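Ral guanine nucleotide dissociation stimulator-like 2 (Mus musculus, PDB 4JGW) probably acts as a guanine nucleotide exchange factor for small G proteins and binds GTP-loaded Rap1A and H-Ras in vitro. Local coordinates at residues S262-A267 with P285-L290; S191-T196 with Q452-L457. One frame throughout, in Å; residues are numbered along the deposited sequence.

Interaction 1 of 2, residues S262-A267 with P285-L290; sequences SSVLGA and PQRARL
A Schellman motif ends helix 244-264, and R287 and L290 of helix 284-303 meet that end, one by a hydrogen bond and the other by packing. R287 NH1 donates to V264 O over 2.9 Å, with an N-H...O angle of 154°. The oxygen lies close to the guanidinium plane, and NH1 comes in on a lone pair in the carbonyl plane. CG stands anti to the backbone N (chi1 -162°) and the chain bends at chi3; CG and CD therefore run past V264 O before NH1 turns back to it, CG at 3.2 Å. Arginine suits the place because it combines an apolar stem with several N-H groups: NH1 also donates to water 1, which sits 2.7 Å from L265 O, so a second carbonyl is approached through the water.

One turn further along, L290 points toward the helix end and sets CD1 3.4 Å from S263 O, while its CB faces V264 CA at 4.4 Å. S263 OG accepts the indole N-H (NE1) of W294 in the same partner helix, and V264, a compact branched residue, packs against L291 and W294 there. The ending itself is made by A267 N bonding to S262 O at 2.9 Å and, weakly, G266 N to S263 O. G266 adopts positive phi (60°), a conformation easy for a residue without a side chain, and S262 OG ties across to A267 O. This is a Schellman C-cap within the helical RasGEF (CDC25-homology) domain, with V264 O, beside the motif, taken by an arginine of helix 284-303.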
loop_
_atom_site.group_PDB
_atom_site.type_symbol
_atom_site.label_atom_id
_atom_site.label_comp_id
_atom_site.label_asym_id
_atom_site.label_seq_id
_atom_site.Cartn_x
_atom_site.Cartn_y
_atom_site.Cartn_z
ATOM N N SER A 262 -15.386 -5.418 22.035
ATOM C CA SER A 262 -15.969 -6.642 22.581
ATOM C C SER A 262 -15.523 -6.940 24.019
ATOM O O SER A 262 -16.357 -7.240 24.880
ATOM C CB SER A 262 -15.648 -7.823 21.658
ATOM O OG SER A 262 -16.199 -9.033 22.143
ATOM N N SER A 263 -14.219 -6.839 24.277
ATOM C CA SER A 263 -13.659 -7.174 25.590
ATOM C C SER A 263 -14.007 -6.147 26.663
ATOM O O SER A 263 -14.313 -6.515 27.798
ATOM C CB SER A 263 -12.143 -7.375 25.514
ATOM O OG SER A 263 -11.456 -6.143 25.468
ATOM N N VAL A 264 -13.954 -4.867 26.294
ATOM C CA VAL A 264 -14.341 -3.780 27.194
ATOM C C VAL A 264 -15.810 -3.924 27.605
ATOM O O VAL A 264 -16.160 -3.713 28.767
ATOM C CB VAL A 264 -14.058 -2.383 26.570
ATOM C CG1 VAL A 264 -14.780 -1.278 27.329
ATOM C CG2 VAL A 264 -12.560 -2.108 26.543
ATOM N N LEU A 265 -16.658 -4.310 26.653
ATOM C CA LEU A 265 -18.070 -4.555 26.936
ATOM C C LEU A 265 -18.305 -5.934 27.557
ATOM O O LEU A 265 -19.413 -6.236 28.005
ATOM C CB LEU A 265 -18.919 -4.380 25.672
ATOM C CG LEU A 265 -19.041 -2.962 25.102
ATOM C CD1 LEU A 265 -19.721 -2.994 23.744
ATOM C CD2 LEU A 265 -19.782 -2.026 26.054
ATOM N N GLY A 266 -17.256 -6.758 27.584
ATOM C CA GLY A 266 -17.317 -8.110 28.142
ATOM C C GLY A 266 -18.322 -8.998 27.435
ATOM O O GLY A 266 -18.910 -9.895 28.044
ATOM N N ALA A 267 -18.509 -8.744 26.142
ATOM C CA ALA A 267 -19.541 -9.406 25.355
ATOM C C ALA A 267 -18.967 -10.319 24.275
ATOM O O ALA A 267 -17.873 -10.080 23.759
ATOM C CB ALA A 267 -20.475 -8.372 24.741
ATOM N N PRO A 285 -15.068 -0.532 38.153
ATOM C CA PRO A 285 -13.638 -0.744 38.407
ATOM C C PRO A 285 -13.033 -1.903 37.610
ATOM O O PRO A 285 -11.886 -1.806 37.168
ATOM C CB PRO A 285 -13.594 -1.055 39.907
ATOM C CG PRO A 285 -14.785 -0.369 40.456
ATOM C CD PRO A 285 -15.837 -0.554 39.412
ATOM N N GLN A 286 -13.799 -2.978 37.431
ATOM C CA GLN A 286 -13.348 -4.148 36.671
ATOM C C GLN A 286 -13.190 -3.820 35.188
ATOM O O GLN A 286 -12.234 -4.258 34.546
ATOM C CB GLN A 286 -14.323 -5.315 36.839
ATOM C CG GLN A 286 -14.454 -5.839 38.262
ATOM C CD GLN A 286 -15.402 -7.020 38.358
ATOM O OE1 GLN A 286 -16.605 -6.889 38.126
ATOM N NE2 GLN A 286 -14.862 -8.183 38.703
ATOM N N ARG A 287 -14.140 -3.048 34.660
ATOM C CA ARG A 287 -14.144 -2.641 33.259
ATOM C C ARG A 287 -13.012 -1.660 32.963
ATOM O O ARG A 287 -12.458 -1.661 31.862
ATOM C CB ARG A 287 -15.494 -2.018 32.886
ATOM C CG ARG A 287 -15.759 -1.960 31.384
ATOM C CD ARG A 287 -17.105 -1.320 31.037
ATOM N NE ARG A 287 -18.223 -1.877 31.801
ATOM C CZ ARG A 287 -18.865 -3.005 31.506
ATOM N NH1 ARG A 287 -18.511 -3.734 30.456
ATOM N NH2 ARG A 287 -19.866 -3.410 32.275
ATOM N N ALA A 288 -12.679 -0.829 33.950
ATOM C CA ALA A 288 -11.577 0.125 33.835
ATOM C C ALA A 288 -10.239 -0.585 33.643
ATOM O O ALA A 288 -9.367 -0.086 32.931
ATOM C CB ALA A 288 -11.524 1.029 35.050
ATOM N N ARG A 289 -10.089 -1.747 34.275
ATOM C CA ARG A 289 -8.877 -2.557 34.146
ATOM C C ARG A 289 -8.683 -3.054 32.713
ATOM O O ARG A 289 -7.553 -3.163 32.234
ATOM C CB ARG A 289 -8.898 -3.729 35.136
ATOM C CG ARG A 289 -8.930 -3.303 36.606
ATOM C CD ARG A 289 -7.673 -2.524 36.992
ATOM N NE ARG A 289 -7.959 -1.420 37.912
ATOM C CZ ARG A 289 -7.038 -0.587 38.402
ATOM N NH1 ARG A 289 -5.760 -0.718 38.067
ATOM N NH2 ARG A 289 -7.397 0.384 39.232
ATOM N N LEU A 290 -9.796 -3.343 32.040
ATOM C CA LEU A 290 -9.785 -3.712 30.628
ATOM C C LEU A 290 -9.431 -2.516 29.743
ATOM O O LEU A 290 -8.656 -2.654 28.797
ATOM C CB LEU A 290 -11.128 -4.320 30.219
ATOM C CG LEU A 290 -11.400 -5.742 30.727
ATOM C CD1 LEU A 290 -12.891 -5.991 30.876
ATOM C CD2 LEU A 290 -10.765 -6.790 29.823
HETATM O O HOH W 1 -19.868 -6.295 30.654
#

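Interaction 2 of 2, residues S191-T196 with Q452-L457; sequences SPADPT and QGLQPL
Backbone pairing joins A193 to G453, where the loop before helix 203-219 passes the C-terminal end of helix 445-453, a helix of the RasGEF (CDC25-homology) region. A193 N donates to G453 O at 3.0 Å; the donor stands above the carbonyl plane, 58° out of it. Water 2 adds a second link, donating to A193 O and accepting from Q455 N. Within the loop, D194 forms an Asx turn: its OD1 accepts T196 N and T196 OG1 from the same face of the carboxylate, and R280 supplies a salt bridge to that oxygen. Aspartate fits, being short enough to reach back to the nitrogen two residues on.

Packing contacts make up the remainder. A193 CB points at the helix end and rests 3.6 Å from G453 C; with a CA carrying no side chain, G453 lets the two backbones approach to 4.6 Å between CA atoms. CD1 of L454 touches A193 CB at 3.9 Å and also reaches P195 CA.

Toward solvent the P192 ring and the Q455 side chain cross obliquely. The glutamine is extended beyond CG, and its NE2 donates to S269 O while OE1 lies 3.4 Å from P192 CB.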
loop_
_atom_site.group_PDB
_atom_site.type_symbol
_atom_site.label_atom_id
_atom_site.label_comp_id
_atom_site.label_asym_id
_atom_site.label_seq_id
_atom_site.Cartn_x
_atom_site.Cartn_y
_atom_site.Cartn_z
ATOM N N SER A 191 -14.663 -23.861 21.964
ATOM C CA SER A 191 -15.630 -22.800 22.256
ATOM C C SER A 191 -15.041 -21.407 21.990
ATOM O O SER A 191 -13.818 -21.241 22.015
ATOM C CB SER A 191 -16.101 -22.908 23.711
ATOM O OG SER A 191 -15.022 -22.727 24.612
ATOM N N PRO A 192 -15.907 -20.403 21.729
ATOM C CA PRO A 192 -15.451 -19.027 21.511
ATOM C C PRO A 192 -14.603 -18.494 22.667
ATOM O O PRO A 192 -14.940 -18.705 23.836
ATOM C CB PRO A 192 -16.762 -18.229 21.405
ATOM C CG PRO A 192 -17.828 -19.137 21.940
ATOM C CD PRO A 192 -17.370 -20.508 21.584
ATOM N N ALA A 193 -13.510 -17.814 22.326
ATOM C CA ALA A 193 -12.582 -17.279 23.319
ATOM C C ALA A 193 -13.219 -16.167 24.145
ATOM O O ALA A 193 -14.010 -15.375 23.630
ATOM C CB ALA A 193 -11.314 -16.777 22.643
ATOM N N ASP A 194 -12.876 -16.133 25.430
ATOM C CA ASP A 194 -13.296 -15.066 26.328
ATOM C C ASP A 194 -12.546 -13.792 25.934
ATOM O O ASP A 194 -11.317 -13.748 26.020
ATOM C CB ASP A 194 -12.999 -15.457 27.785
ATOM C CG ASP A 194 -13.532 -14.448 28.804
ATOM O OD1 ASP A 194 -13.850 -13.294 28.440
ATOM O OD2 ASP A 194 -13.623 -14.816 29.995
ATOM N N PRO A 195 -13.282 -12.758 25.483
ATOM C CA PRO A 195 -12.641 -11.508 25.073
ATOM C C PRO A 195 -11.905 -10.809 26.220
ATOM O O PRO A 195 -10.898 -10.140 25.980
ATOM C CB PRO A 195 -13.814 -10.654 24.572
ATOM C CG PRO A 195 -15.029 -11.246 25.205
ATOM C CD PRO A 195 -14.747 -12.709 25.306
ATOM N N THR A 196 -12.393 -10.988 27.449
ATOM C CA THR A 196 -11.775 -10.384 28.635
ATOM C C THR A 196 -10.443 -11.046 29.032
ATOM O O THR A 196 -9.762 -10.575 29.944
ATOM C CB THR A 196 -12.741 -10.355 29.859
ATOM O OG1 THR A 196 -12.911 -11.676 30.386
ATOM C CG2 THR A 196 -14.103 -9.780 29.476
ATOM N N GLN A 452 -7.714 -15.918 17.442
ATOM C CA GLN A 452 -8.499 -16.680 16.468
ATOM C C GLN A 452 -9.895 -17.041 16.985
ATOM O O GLN A 452 -10.843 -17.147 16.205
ATOM C CB GLN A 452 -7.745 -17.950 16.062
ATOM C CG GLN A 452 -6.525 -17.700 15.177
ATOM C CD GLN A 452 -5.490 -18.817 15.241
ATOM O OE1 GLN A 452 -5.571 -19.718 16.080
ATOM N NE2 GLN A 452 -4.502 -18.754 14.351
ATOM N N GLY A 453 -10.012 -17.228 18.298
ATOM C CA GLY A 453 -11.282 -17.604 18.921
ATOM C C GLY A 453 -12.214 -16.434 19.187
ATOM O O GLY A 453 -13.374 -16.628 19.559
ATOM N N LEU A 454 -11.698 -15.221 19.001
ATOM C CA LEU A 454 -12.456 -13.992 19.217
ATOM C C LEU A 454 -13.588 -13.822 18.210
ATOM O O LEU A 454 -13.381 -13.935 17.000
ATOM C CB LEU A 454 -11.520 -12.777 19.174
ATOM C CG LEU A 454 -11.024 -12.116 20.468
ATOM C CD1 LEU A 454 -11.002 -13.053 21.674
ATOM C CD2 LEU A 454 -9.650 -11.503 20.243
ATOM N N GLN A 455 -14.784 -13.555 18.728
ATOM C CA GLN A 455 -15.957 -13.296 17.900
ATOM C C GLN A 455 -16.458 -11.876 18.169
ATOM O O GLN A 455 -17.277 -11.660 19.069
ATOM C CB GLN A 455 -17.049 -14.342 18.158
ATOM C CG GLN A 455 -16.677 -15.751 17.686
ATOM C CD GLN A 455 -17.646 -16.833 18.152
ATOM O OE1 GLN A 455 -17.361 -18.024 18.025
ATOM N NE2 GLN A 455 -18.790 -16.425 18.696
ATOM N N PRO A 456 -15.956 -10.902 17.388
ATOM C CA PRO A 456 -16.208 -9.475 17.600
ATOM C C PRO A 456 -17.667 -9.078 17.389
ATOM O O PRO A 456 -18.361 -9.669 16.560
ATOM C CB PRO A 456 -15.320 -8.804 16.549
ATOM C CG PRO A 456 -15.166 -9.825 15.479
ATOM C CD PRO A 456 -15.126 -11.138 16.192
ATOM N N LEU A 457 -18.114 -8.079 18.143
ATOM C CA LEU A 457 -19.479 -7.573 18.047
ATOM C C LEU A 457 -19.649 -6.672 16.832
ATOM O O LEU A 457 -18.715 -5.972 16.427
ATOM C CB LEU A 457 -19.857 -6.790 19.309
ATOM C CG LEU A 457 -19.532 -7.359 20.693
ATOM C CD1 LEU A 457 -19.770 -6.297 21.751
ATOM C CD2 LEU A 457 -20.335 -8.614 20.995
HETATM O O HOH W 2 -15.313 -13.816 21.441
#

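Interaction 1 is the buried contact and interaction 2 the surface one, with centres about 14 Å apart. Both involve the end of a helix, but differently: 262-267 meets two side chains from one face of a neighbouring helix, whereas 452-457 meets an irregular proline-containing loop. Each has one direct hydrogen bond and one water between its segments, but the donor of the direct bond is a guanidinium group in interaction 1 and a backbone N-H in interaction 2. The two also touch. P195 O lies 3.1 Å from S263 CB, and L457 CD1 packs 3.7 Å from A267 CB, so both segments of interaction 2 lie against 262-267. R280 bonds to both, through the G266 backbone and the D194 carboxylate.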